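PDB 3O7B: ribosome biogenesis Nep1 RNA methyltransferase from Archaeoglobus fulgidus, which probably methylates N1 of a specific pseudouridine in 16S ribosomal RNA during ribosome biogenesis, with S-adenosylmethionine as methyl donor. Local coordinates for residues E38-P41 with Q42-G46; D88-H91 with Q92-L96; R144-G148 with D149-I153; V158-R161 with D162-G166; G199-F202 with E203-R207. All coordinates share one frame; numbering follows the deposited sequence. Where two conformers were deposited one is given.

Contact 1 of 5, residues E38-P41 with Q42-G46; sequences ELIP and QKIRG
Arg45 folds back and takes hold of the carbonyl oxygen of Ile40 side-on with two nitrogens. Arg45 NE reaches Ile40 O at 2.8 Å and Arg45 NH2 the same oxygen at 2.9 Å. That oxygen lies within 4° of the guanidinium plane and takes an N-H from each nitrogen; NH2 comes in the carbonyl plane, NE from above it. The arginine side chain runs extended from CG to NE, with Arg45 CG 3.8 Å from Ile40 CG2, and Gln42 CA sits against one face of the guanidinium, toward its rim. The next carbonyl, Pro41 O, accepts the backbone N-H of Ile44 at 3.2 Å in the 3-10 turn 42-44. Alongside, Ile44 CG1 meets Ile40 CG2 at 3.7 Å, the two side chains crossing at about a right angle, and Ile44 CD1 touches Pro41 CD. A leucine at Arg45 would probably leave Ile40 O without its two donors and let the turn loosen from the preceding loop. Lys43 turns its amine away to Ser77 O. The turn lies between strand 28-35 and helix 48-57, where the backbone of Ile40 is hydrogen-bonded to Ile64 and Glu38 forms a salt bridge with Arg84.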
# COMPACT_ATOMS: atom_id res chain seq x y z
N GLU A 38 -6.03 -9.62 -14.13
CA GLU A 38 -6.60 -10.14 -15.37
C GLU A 38 -7.81 -9.32 -15.78
O GLU A 38 -8.48 -8.72 -14.94
CB GLU A 38 -7.00 -11.62 -15.21
CG GLU A 38 -8.25 -11.86 -14.38
CD GLU A 38 -8.44 -13.32 -14.04
OE1 GLU A 38 -8.44 -14.13 -15.00
OE2 GLU A 38 -8.58 -13.66 -12.85
N LEU A 39 -8.10 -9.34 -17.08
CA LEU A 39 -9.34 -8.78 -17.58
C LEU A 39 -10.52 -9.72 -17.28
O LEU A 39 -10.32 -10.90 -16.99
CB LEU A 39 -9.23 -8.49 -19.08
CG LEU A 39 -8.12 -7.51 -19.48
CD1 LEU A 39 -8.03 -7.39 -21.00
CD2 LEU A 39 -8.33 -6.16 -18.82
N ILE A 40 -11.73 -9.18 -17.32
CA ILE A 40 -12.91 -9.99 -17.00
C ILE A 40 -12.95 -11.21 -17.95
O ILE A 40 -12.93 -11.02 -19.18
CB ILE A 40 -14.20 -9.14 -17.08
CG1 ILE A 40 -14.20 -8.08 -15.96
CG2 ILE A 40 -15.44 -10.04 -16.94
CD1 ILE A 40 -15.34 -7.06 -16.04
N PRO A 41 -12.98 -12.44 -17.40
CA PRO A 41 -13.05 -13.65 -18.23
C PRO A 41 -14.30 -13.69 -19.09
O PRO A 41 -15.37 -13.23 -18.69
CB PRO A 41 -13.07 -14.79 -17.20
CG PRO A 41 -12.45 -14.23 -15.99
CD PRO A 41 -12.90 -12.79 -15.97
N GLN A 42 -14.13 -14.27 -20.28
CA GLN A 42 -15.14 -14.32 -21.33
C GLN A 42 -16.50 -14.76 -20.82
O GLN A 42 -17.52 -14.12 -21.11
CB GLN A 42 -14.68 -15.29 -22.43
CG GLN A 42 -13.14 -15.46 -22.57
CD GLN A 42 -12.45 -15.98 -21.29
OE1 GLN A 42 -12.97 -16.87 -20.59
NE2 GLN A 42 -11.29 -15.41 -20.98
N LYS A 43 -16.51 -15.84 -20.05
CA LYS A 43 -17.74 -16.55 -19.70
C LYS A 43 -18.65 -15.83 -18.70
O LYS A 43 -19.78 -16.24 -18.48
CB LYS A 43 -17.42 -17.96 -19.21
CG LYS A 43 -16.68 -18.02 -17.88
CD LYS A 43 -16.46 -19.46 -17.45
CE LYS A 43 -16.23 -19.58 -15.95
NZ LYS A 43 -16.28 -21.01 -15.51
N ILE A 44 -18.15 -14.76 -18.08
CA ILE A 44 -18.96 -13.99 -17.12
C ILE A 44 -19.28 -12.57 -17.61
O ILE A 44 -19.88 -11.78 -16.88
CB ILE A 44 -18.32 -13.98 -15.69
CG1 ILE A 44 -17.01 -13.17 -15.67
CG2 ILE A 44 -18.14 -15.40 -15.16
CD1 ILE A 44 -16.56 -12.77 -14.27
N ARG A 45 -18.90 -12.27 -18.85
CA ARG A 45 -19.06 -10.92 -19.41
C ARG A 45 -20.52 -10.47 -19.59
O ARG A 45 -20.80 -9.27 -19.71
CB ARG A 45 -18.27 -10.77 -20.71
CG ARG A 45 -16.78 -10.72 -20.48
CD ARG A 45 -15.97 -10.66 -21.76
NE ARG A 45 -14.55 -10.90 -21.49
CZ ARG A 45 -13.66 -11.28 -22.41
NH1 ARG A 45 -14.01 -11.45 -23.68
NH2 ARG A 45 -12.40 -11.48 -22.04
N GLY A 46 -21.43 -11.44 -19.62
CA GLY A 46 -22.86 -11.17 -19.76
C GLY A 46 -23.62 -11.06 -18.45
O GLY A 46 -24.80 -10.73 -18.45

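Contact 2 of 5, residues D88-H91 with Q92-L96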
# COMPACT_ATOMS: atom_id res chain seq x y z
N ASP A 88 -5.43 -5.02 -6.01
CA ASP A 88 -4.93 -4.15 -4.93
C ASP A 88 -3.66 -4.71 -4.31
O ASP A 88 -2.79 -3.96 -3.85
CB ASP A 88 -5.98 -3.98 -3.84
CG ASP A 88 -6.49 -5.31 -3.32
OD1 ASP A 88 -7.22 -5.97 -4.10
OD2 ASP A 88 -6.16 -5.67 -2.17
N ILE A 89 -3.53 -6.03 -4.29
CA ILE A 89 -2.39 -6.62 -3.60
C ILE A 89 -1.08 -6.26 -4.31
O ILE A 89 -0.14 -5.72 -3.71
CB ILE A 89 -2.53 -8.14 -3.44
CG1 ILE A 89 -3.73 -8.46 -2.55
CG2 ILE A 89 -1.25 -8.75 -2.87
CD1 ILE A 89 -4.14 -9.93 -2.56
N VAL A 90 -1.02 -6.54 -5.61
CA VAL A 90 0.21 -6.25 -6.32
C VAL A 90 0.43 -4.73 -6.45
O VAL A 90 1.57 -4.28 -6.46
CB VAL A 90 0.27 -7.01 -7.70
CG1 VAL A 90 -0.66 -6.41 -8.72
CG2 VAL A 90 1.70 -7.05 -8.22
N HIS A 91 -0.65 -3.96 -6.50
CA HIS A 91 -0.53 -2.49 -6.53
C HIS A 91 0.32 -2.00 -5.37
O HIS A 91 1.30 -1.28 -5.58
CB HIS A 91 -1.92 -1.86 -6.45
CG HIS A 91 -1.90 -0.36 -6.43
ND1 HIS A 91 -2.73 0.37 -5.60
CD2 HIS A 91 -1.15 0.54 -7.11
CE1 HIS A 91 -2.49 1.66 -5.78
NE2 HIS A 91 -1.54 1.79 -6.69
N GLN A 92 -0.04 -2.42 -4.15
CA GLN A 92 0.62 -1.86 -2.98
C GLN A 92 2.04 -2.36 -2.86
O GLN A 92 2.95 -1.63 -2.46
CB GLN A 92 -0.20 -2.19 -1.74
CG GLN A 92 -1.62 -1.57 -1.78
CD GLN A 92 -2.66 -2.32 -0.97
OE1 GLN A 92 -2.37 -3.32 -0.31
NE2 GLN A 92 -3.91 -1.83 -1.02
N CYS A 93 2.26 -3.63 -3.23
CA CYS A 93 3.60 -4.18 -3.15
C CYS A 93 4.53 -3.50 -4.13
O CYS A 93 5.67 -3.20 -3.80
CB CYS A 93 3.58 -5.68 -3.45
SG CYS A 93 2.76 -6.68 -2.17
N LEU A 94 4.02 -3.24 -5.33
CA LEU A 94 4.83 -2.54 -6.33
C LEU A 94 5.14 -1.11 -5.88
O LEU A 94 6.24 -0.62 -6.09
CB LEU A 94 4.11 -2.47 -7.67
CG LEU A 94 4.12 -3.77 -8.48
CD1 LEU A 94 3.08 -3.64 -9.58
CD2 LEU A 94 5.52 -4.03 -9.02
N LEU A 95 4.15 -0.43 -5.29
CA LEU A 95 4.42 0.94 -4.83
C LEU A 95 5.57 0.96 -3.85
O LEU A 95 6.51 1.74 -3.98
CB LEU A 95 3.18 1.57 -4.20
CG LEU A 95 2.03 1.97 -5.12
CD1 LEU A 95 0.93 2.63 -4.29
CD2 LEU A 95 2.50 2.87 -6.26
N LEU A 96 5.51 0.09 -2.84
CA LEU A 96 6.55 0.07 -1.84
C LEU A 96 7.91 -0.27 -2.44
O LEU A 96 8.91 0.39 -2.18
CB LEU A 96 6.21 -0.91 -0.73
CG LEU A 96 7.31 -1.15 0.31
CD1 LEU A 96 7.79 0.19 0.93
CD2 LEU A 96 6.79 -2.06 1.36
O HOH W 1 -3.90 -5.67 -0.33
O HOH W 2 -0.61 -5.44 -0.93
O HOH W 3 -4.43 0.10 -3.28
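Asp88 and Gln92 begin a run of i to i+4 backbone bonds that continues through Ile89 with Cys93 and Val90 with Leu94 to His91 with Leu95. The tightest is Leu94 N to Val90 O at 2.9 Å.

Of the apolar contacts, Val90 and Leu94 lie side by side and point the same way, Val90 CG2 meeting Leu94 CD1 at 3.9 Å; both rest on Phe32 and Val109 of the central sheet. Leu95 instead reaches the His91 imidazole, its CD1 3.5 Å from His91 NE2. The ring swings out with CG anti to the backbone N (chi1 178°), which carries NE2 to a hydrogen bond with Pro126 O and the ring to a stack with Phe132. An alanine in place of His91 would probably leave Pro126 O without this partner and take away the ring that Leu95 and Phe132 pack against.

Beyond the backbone bonds, the polar links across the contact run through water. One water joins Asp88 OD2 to Gln92 OE1, at 2.9 Å and 2.8 Å; a second links Gln92 OE1 to Ile89 O. The third lies at the edge of the His91 ring, in its plane, between ND1 and Gln92 NE2. That same NE2 also donates to Arg127 O of the second subunit, and Gln92 packs on Leu95 of that subunit.

This is a buried stretch of helix 87-98 at the homodimer interface of a SPOUT methyltransferase. At its start Asp88 forms a salt bridge with Arg86, consistent with its predicted role of steadying that arginine, itself predicted to interact with substrate rRNA.

Contact 3 of 5, residues R144-G148 with D149-I153; sequences RITAG and DTTLI
Ile145 faces two residues at once across this hairpin: its carbonyl oxygen accepts from both Leu152 N, at 2.8 Å, and Ile153 N, at 3.2 Å. The extra residue on the second strand makes a classic beta bulge, and the register slips by one between Ile145 and Thr146. Within the bulge, Ile145 N donates a nearly straight bond to Ile153 O (2.7 Å, 171°), and the CB atoms of the two isoleucines sit 4.0 Å apart, on the side where helix 129-142 covers both with Leu135.

Toward the turn, Ala147 and Thr150 form a hydrogen-bonded pair, with N-H groups given in both directions. Leu152 leans over this end, placing CD1 4.0 Å from Ala147 CB. Gly148 has the positive phi (60°) of a type II' turn, a conformation that glycine adopts readily; a side chain here would run into Asp149 N.

Arg144 and Thr151 meet on the other surface of the hairpin. In one of its two modelled conformers the arginine side chain bends at chi3 and lays one guanidinium face over the threonine, crossing the Thr151 side chain at about a right angle. No direct hydrogen bond joins the two groups. In that conformer a water bridges instead, accepting from Arg144 NH1, lying 2.7 Å from Thr151 OG1 and donating to Asp149 O. The guanidinium also makes a salt bridge from NE to Glu154.

Strands 144-147 and 150-156 thus form a bulged antiparallel beta hairpin closed by a type II' turn, with strand 144-147 at one margin of the chain's mixed sheet.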
# COMPACT_ATOMS: atom_id res chain seq x y z
N ARG A 144 2.09 -2.42 -23.93
CA ARG A 144 3.24 -1.68 -23.43
C ARG A 144 2.89 -0.24 -23.10
O ARG A 144 2.09 0.40 -23.80
CB ARG A 144 4.39 -1.67 -24.43
CG ARG A 144 4.00 -1.16 -25.82
CD ARG A 144 5.19 -0.63 -26.61
NE ARG A 144 6.44 -1.36 -26.34
CZ ARG A 144 7.66 -0.86 -26.48
NH1 ARG A 144 7.84 0.39 -26.89
NH2 ARG A 144 8.72 -1.61 -26.21
N ILE A 145 3.52 0.26 -22.03
CA ILE A 145 3.36 1.64 -21.56
C ILE A 145 4.72 2.29 -21.74
O ILE A 145 5.73 1.72 -21.33
CB ILE A 145 2.93 1.66 -20.06
CG1 ILE A 145 1.56 0.97 -19.85
CG2 ILE A 145 2.94 3.11 -19.48
CD1 ILE A 145 0.34 1.61 -20.55
N THR A 146 4.77 3.47 -22.37
CA THR A 146 6.05 4.07 -22.72
C THR A 146 6.17 5.54 -22.31
O THR A 146 5.15 6.26 -22.23
CB THR A 146 6.32 4.01 -24.25
OG1 THR A 146 5.41 4.90 -24.92
CG2 THR A 146 6.18 2.60 -24.80
N ALA A 147 7.41 5.95 -22.07
CA ALA A 147 7.78 7.36 -21.91
C ALA A 147 8.52 7.71 -23.21
O ALA A 147 9.74 7.61 -23.30
CB ALA A 147 8.66 7.55 -20.72
N GLY A 148 7.76 8.10 -24.22
CA GLY A 148 8.33 8.32 -25.54
C GLY A 148 8.94 7.02 -26.04
O GLY A 148 8.25 6.01 -26.13
N ASP A 149 10.24 7.05 -26.33
CA ASP A 149 10.99 5.88 -26.82
C ASP A 149 11.35 4.86 -25.74
O ASP A 149 11.82 3.77 -26.07
CB ASP A 149 12.27 6.33 -27.52
CG ASP A 149 12.01 6.98 -28.87
OD1 ASP A 149 10.94 6.75 -29.47
OD2 ASP A 149 12.90 7.73 -29.33
N THR A 150 11.16 5.21 -24.47
CA THR A 150 11.55 4.35 -23.35
C THR A 150 10.36 3.53 -22.86
O THR A 150 9.30 4.07 -22.59
CB THR A 150 12.07 5.21 -22.17
OG1 THR A 150 13.21 5.98 -22.60
CG2 THR A 150 12.47 4.35 -20.98
N THR A 151 10.55 2.22 -22.73
CA THR A 151 9.51 1.36 -22.21
C THR A 151 9.47 1.43 -20.69
O THR A 151 10.50 1.32 -20.03
CB THR A 151 9.72 -0.09 -22.69
OG1 THR A 151 9.69 -0.11 -24.12
CG2 THR A 151 8.59 -0.96 -22.17
N LEU A 152 8.28 1.67 -20.16
CA LEU A 152 8.04 1.71 -18.72
C LEU A 152 7.47 0.39 -18.19
O LEU A 152 7.87 -0.08 -17.12
CB LEU A 152 7.09 2.86 -18.35
CG LEU A 152 7.60 4.27 -18.62
CD1 LEU A 152 6.53 5.28 -18.20
CD2 LEU A 152 8.92 4.56 -17.92
N ILE A 153 6.52 -0.17 -18.93
CA ILE A 153 5.88 -1.43 -18.54
C ILE A 153 5.55 -2.17 -19.81
O ILE A 153 5.06 -1.58 -20.75
CB ILE A 153 4.57 -1.21 -17.75
CG1 ILE A 153 4.72 -0.14 -16.66
CG2 ILE A 153 4.07 -2.57 -17.19
CD1 ILE A 153 3.37 0.23 -15.97
O HOH W 4 9.89 1.63 -26.22
O HOH W 5 11.92 8.73 -22.32

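Contact 4 of 5, residues V158-R161 with D162-G166; sequences VGLR and DIVRG
Leu160 and Ile163 meet through their CD1 methyls, 4.0 Å apart, at the apolar centre of a single short helical turn, residues 160-163, with Gly159 as N-cap. The two side chains cross at a slant, and both pack on Val31 of strand 28-35. CG of Leu160 stands opposite the backbone N (chi1 180°), which sends its methyls toward the sheet and toward Thr205 and Leu209 of helix 203-209. On its far flank Ile163 CG2 meets Val158 CG2 at 3.9 Å, bringing the residue before the cap into the same apolar patch. Val164 continues that patch past the end of the helix, its CG1 4.4 Å from Leu160 CD1.

Backbone bonds hold the turn. Asp162 N donates to Gly159 O from well above the carbonyl plane, and Ile163 N makes only a weak bond to Leu160 O at 3.2 Å.

Further out, Arg161 and Asp162 lie side by side and point the same way, yet their charged groups do not touch: Arg161 NE is 5.5 Å from Asp162 OD1, and the planes of the two groups are 52° apart. The aliphatic CG of Arg161 is what lies against Asp162 OD1, while NE goes on to a salt bridge with Glu208 of helix 203-209.

Asp162 bends back over the start of the helix, where its carboxylate may also be favoured by the positive end of the helix dipole. There Asp162 OD2 receives the N-H of Gly159 N on its anti lone pair, at 2.8 Å and 164°.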
# COMPACT_ATOMS: atom_id res chain seq x y z
N VAL A 158 7.89 -14.41 -22.89
CA VAL A 158 8.66 -15.45 -22.23
C VAL A 158 7.83 -15.99 -21.07
O VAL A 158 6.73 -15.50 -20.80
CB VAL A 158 10.01 -14.95 -21.71
CG1 VAL A 158 10.84 -14.32 -22.83
CG2 VAL A 158 9.83 -13.94 -20.53
N GLY A 159 8.35 -17.01 -20.41
CA GLY A 159 7.68 -17.58 -19.25
C GLY A 159 8.44 -17.27 -17.99
O GLY A 159 9.54 -16.72 -18.01
N LEU A 160 7.83 -17.65 -16.87
CA LEU A 160 8.44 -17.51 -15.58
C LEU A 160 9.84 -18.12 -15.52
O LEU A 160 10.75 -17.55 -14.95
CB LEU A 160 7.52 -18.08 -14.51
CG LEU A 160 8.02 -18.01 -13.07
CD1 LEU A 160 8.37 -16.56 -12.66
CD2 LEU A 160 6.97 -18.58 -12.19
N ARG A 161 10.01 -19.29 -16.17
CA ARG A 161 11.31 -19.96 -16.14
C ARG A 161 12.42 -19.09 -16.73
O ARG A 161 13.58 -19.18 -16.35
CB ARG A 161 11.23 -21.31 -16.89
CG ARG A 161 10.94 -21.17 -18.39
CD ARG A 161 11.00 -22.52 -19.12
NE ARG A 161 9.95 -23.43 -18.67
CZ ARG A 161 9.74 -24.64 -19.18
NH1 ARG A 161 10.50 -25.08 -20.18
NH2 ARG A 161 8.77 -25.40 -18.70
N ASP A 162 12.06 -18.22 -17.66
CA ASP A 162 13.05 -17.43 -18.36
C ASP A 162 13.52 -16.22 -17.57
O ASP A 162 14.67 -15.81 -17.67
CB ASP A 162 12.49 -17.06 -19.73
CG ASP A 162 12.00 -18.29 -20.49
OD1 ASP A 162 12.84 -19.19 -20.72
OD2 ASP A 162 10.81 -18.39 -20.81
N ILE A 163 12.65 -15.65 -16.74
CA ILE A 163 13.07 -14.45 -16.01
C ILE A 163 13.89 -14.76 -14.76
O ILE A 163 14.57 -13.88 -14.21
CB ILE A 163 11.89 -13.49 -15.71
CG1 ILE A 163 10.82 -14.20 -14.88
CG2 ILE A 163 11.33 -12.93 -17.03
CD1 ILE A 163 9.79 -13.24 -14.28
N VAL A 164 13.86 -16.02 -14.32
CA VAL A 164 14.69 -16.45 -13.20
C VAL A 164 16.00 -17.12 -13.63
O VAL A 164 16.80 -17.53 -12.78
CB VAL A 164 13.90 -17.37 -12.23
CG1 VAL A 164 12.70 -16.64 -11.65
CG2 VAL A 164 13.46 -18.68 -12.91
N ARG A 165 16.24 -17.22 -14.94
CA ARG A 165 17.54 -17.66 -15.47
C ARG A 165 18.67 -16.81 -14.91
O ARG A 165 18.59 -15.58 -14.92
CB ARG A 165 17.61 -17.50 -16.99
CG ARG A 165 17.13 -18.65 -17.80
CD ARG A 165 17.25 -18.35 -19.32
NE ARG A 165 18.59 -18.60 -19.86
CZ ARG A 165 19.32 -17.74 -20.57
NH1 ARG A 165 18.87 -16.53 -20.86
NH2 ARG A 165 20.52 -18.11 -21.00
N GLY A 166 19.74 -17.46 -14.44
CA GLY A 166 20.95 -16.76 -14.00
C GLY A 166 20.87 -16.08 -12.65
O GLY A 166 21.78 -15.36 -12.25

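Contact 5 of 5, residues G199-F202 with E203-R207; sequences GDFF and EETLR. With SAH (S-adenosyl-L-homocysteine), chain C.
Phe201 makes its first contact with the helix at CB, which lies 4.0 Å from Leu206 CD2; the two side chains cross at about a right angle. With CG beside the backbone N (chi1 -65°), the ring is carried off the helix and toward the cofactor product. On the way CD2 still skims Leu206 CD2, and Phe201 CD1 passes Thr205 CG2 at 4.4 Å. Phe201 CE1 and CE2 lie 4.1 and 4.0 Å from the ribose hydroxyl oxygen O3' of S-adenosylhomocysteine, and Phe201 CZ, the tip, comes to 3.5 Å from O3' and 3.9 Å from O2'. One phenylalanine thus spans from helix to ligand, and Phe196 meets it edge-to-face.

Just upstream, Gly199 O accepts a hydrogen bond from the ligand's amino nitrogen N at 2.8 Å. Gly194 N and Phe172 O also hydrogen-bond this ligand.

Phe202 is the N-cap residue. Its carbonyl takes a weak bond from Leu206 N, and the edge of its ring faces Thr205 OG1, which is itself hydrogen-bonded to Glu34. A water bridges Phe201 O, at 2.8 Å, and Glu203 OE2, tying the loop to the first turn.

The segment leads from the loop after strand 189-194 into helix 203-209; Leu171 of strand 168-172 packs on both Phe201 and Leu206, and Leu33 and Glu34 of strand 28-35 also touch Phe201.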
# COMPACT_ATOMS: atom_id res chain seq x y z
N GLY A 199 -5.06 -19.41 -0.83
CA GLY A 199 -4.60 -20.63 -1.49
C GLY A 199 -3.09 -20.76 -1.52
O GLY A 199 -2.36 -20.00 -0.89
N ASP A 200 -2.62 -21.76 -2.25
CA ASP A 200 -1.20 -22.07 -2.36
C ASP A 200 -0.78 -21.87 -3.80
O ASP A 200 -1.62 -21.82 -4.68
CB ASP A 200 -0.95 -23.52 -1.97
CG ASP A 200 -1.25 -23.79 -0.51
OD1 ASP A 200 -2.33 -24.35 -0.23
OD2 ASP A 200 -0.42 -23.41 0.35
N PHE A 201 0.52 -21.78 -4.05
CA PHE A 201 1.02 -21.67 -5.42
C PHE A 201 0.55 -22.83 -6.28
O PHE A 201 0.48 -23.97 -5.80
CB PHE A 201 2.54 -21.65 -5.44
CG PHE A 201 3.14 -20.44 -4.78
CD1 PHE A 201 3.10 -19.20 -5.41
CD2 PHE A 201 3.77 -20.54 -3.55
CE1 PHE A 201 3.66 -18.08 -4.80
CE2 PHE A 201 4.34 -19.41 -2.93
CZ PHE A 201 4.28 -18.19 -3.57
N PHE A 202 0.22 -22.55 -7.53
CA PHE A 202 0.01 -23.63 -8.51
C PHE A 202 1.27 -24.47 -8.62
O PHE A 202 2.40 -23.97 -8.55
CB PHE A 202 -0.28 -23.05 -9.89
CG PHE A 202 -1.59 -22.31 -10.00
CD1 PHE A 202 -2.80 -22.90 -9.58
CD2 PHE A 202 -1.63 -21.03 -10.56
CE1 PHE A 202 -4.01 -22.22 -9.70
CE2 PHE A 202 -2.84 -20.34 -10.69
CZ PHE A 202 -4.04 -20.93 -10.26
N GLU A 203 1.09 -25.77 -8.82
CA GLU A 203 2.24 -26.64 -9.06
C GLU A 203 3.05 -26.18 -10.28
O GLU A 203 4.29 -26.23 -10.25
CB GLU A 203 1.80 -28.10 -9.21
CG GLU A 203 1.41 -28.77 -7.89
CD GLU A 203 2.51 -28.69 -6.81
OE1 GLU A 203 3.71 -28.81 -7.15
OE2 GLU A 203 2.15 -28.51 -5.63
N GLU A 204 2.36 -25.72 -11.33
CA GLU A 204 3.04 -25.20 -12.52
C GLU A 204 4.01 -24.06 -12.19
O GLU A 204 5.12 -24.02 -12.69
CB GLU A 204 2.04 -24.76 -13.59
CG GLU A 204 2.74 -24.20 -14.84
CD GLU A 204 1.80 -23.96 -16.01
OE1 GLU A 204 0.57 -24.17 -15.89
OE2 GLU A 204 2.32 -23.55 -17.08
N THR A 205 3.57 -23.13 -11.33
CA THR A 205 4.41 -22.01 -10.93
C THR A 205 5.71 -22.50 -10.28
O THR A 205 6.80 -22.06 -10.63
CB THR A 205 3.65 -21.11 -9.95
OG1 THR A 205 2.45 -20.65 -10.56
CG2 THR A 205 4.49 -19.90 -9.52
N LEU A 206 5.58 -23.45 -9.36
CA LEU A 206 6.75 -23.99 -8.69
C LEU A 206 7.69 -24.73 -9.66
O LEU A 206 8.90 -24.60 -9.55
CB LEU A 206 6.36 -24.93 -7.54
CG LEU A 206 5.43 -24.33 -6.48
CD1 LEU A 206 4.91 -25.42 -5.54
CD2 LEU A 206 6.15 -23.24 -5.71
N ARG A 207 7.11 -25.47 -10.60
CA ARG A 207 7.94 -26.12 -11.62
C ARG A 207 8.71 -25.10 -12.47
O ARG A 207 9.89 -25.30 -12.76
CB ARG A 207 7.08 -27.01 -12.53
CG ARG A 207 6.54 -28.25 -11.83
CD ARG A 207 6.04 -29.29 -12.82
NE ARG A 207 4.94 -28.81 -13.66
CZ ARG A 207 3.65 -28.87 -13.33
NH1 ARG A 207 3.26 -29.38 -12.16
NH2 ARG A 207 2.73 -28.40 -14.17
N SAH C . -0.47 -18.97 0.87
CA SAH C . -1.12 -17.84 1.60
CB SAH C . -1.79 -16.90 0.61
CG SAH C . -0.83 -15.90 -0.02
SD SAH C . 0.01 -14.85 1.22
C SAH C . -2.11 -18.33 2.65
O SAH C . -2.23 -19.53 2.88
C5' SAH C . 1.10 -13.82 0.20
C4' SAH C . 2.55 -14.26 0.03
O4' SAH C . 3.34 -13.90 1.15
C3' SAH C . 2.76 -15.76 -0.08
O3' SAH C . 2.44 -16.23 -1.37
C2' SAH C . 4.23 -15.88 0.24
O2' SAH C . 5.03 -15.52 -0.89
C1' SAH C . 4.42 -14.82 1.31
N9 SAH C . 4.36 -15.29 2.72
C8 SAH C . 3.26 -15.35 3.54
N7 SAH C . 3.65 -15.80 4.76
C5 SAH C . 4.99 -15.99 4.73
C6 SAH C . 5.90 -16.44 5.68
N6 SAH C . 5.51 -16.77 6.92
N1 SAH C . 7.23 -16.53 5.35
C2 SAH C . 7.67 -16.21 4.08
N3 SAH C . 6.76 -15.77 3.14
C4 SAH C . 5.44 -15.68 3.45
O HOH W 6 1.66 -25.73 -4.02

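The five contacts follow one another along the chain, each closing before the next opens, and are spread over one methyltransferase fold built round a mixed sheet. Contacts 4 and 5 are neighbours, with centres about 15 Å apart, and touch where Leu160 CD2 packs on Thr205 O at 3.8 Å; contact 5 lines the cofactor pocket. Contact 2, its centre about 8 Å from that of the chain, lies on helix 87-98 and meets the second subunit. Contacts 1 and 3 are peripheral: a loop turn and a hairpin, their centres about 28 Å apart. The centres of contacts 3 and 5 are about 31 Å apart, placing the hairpin far from the bound ligand.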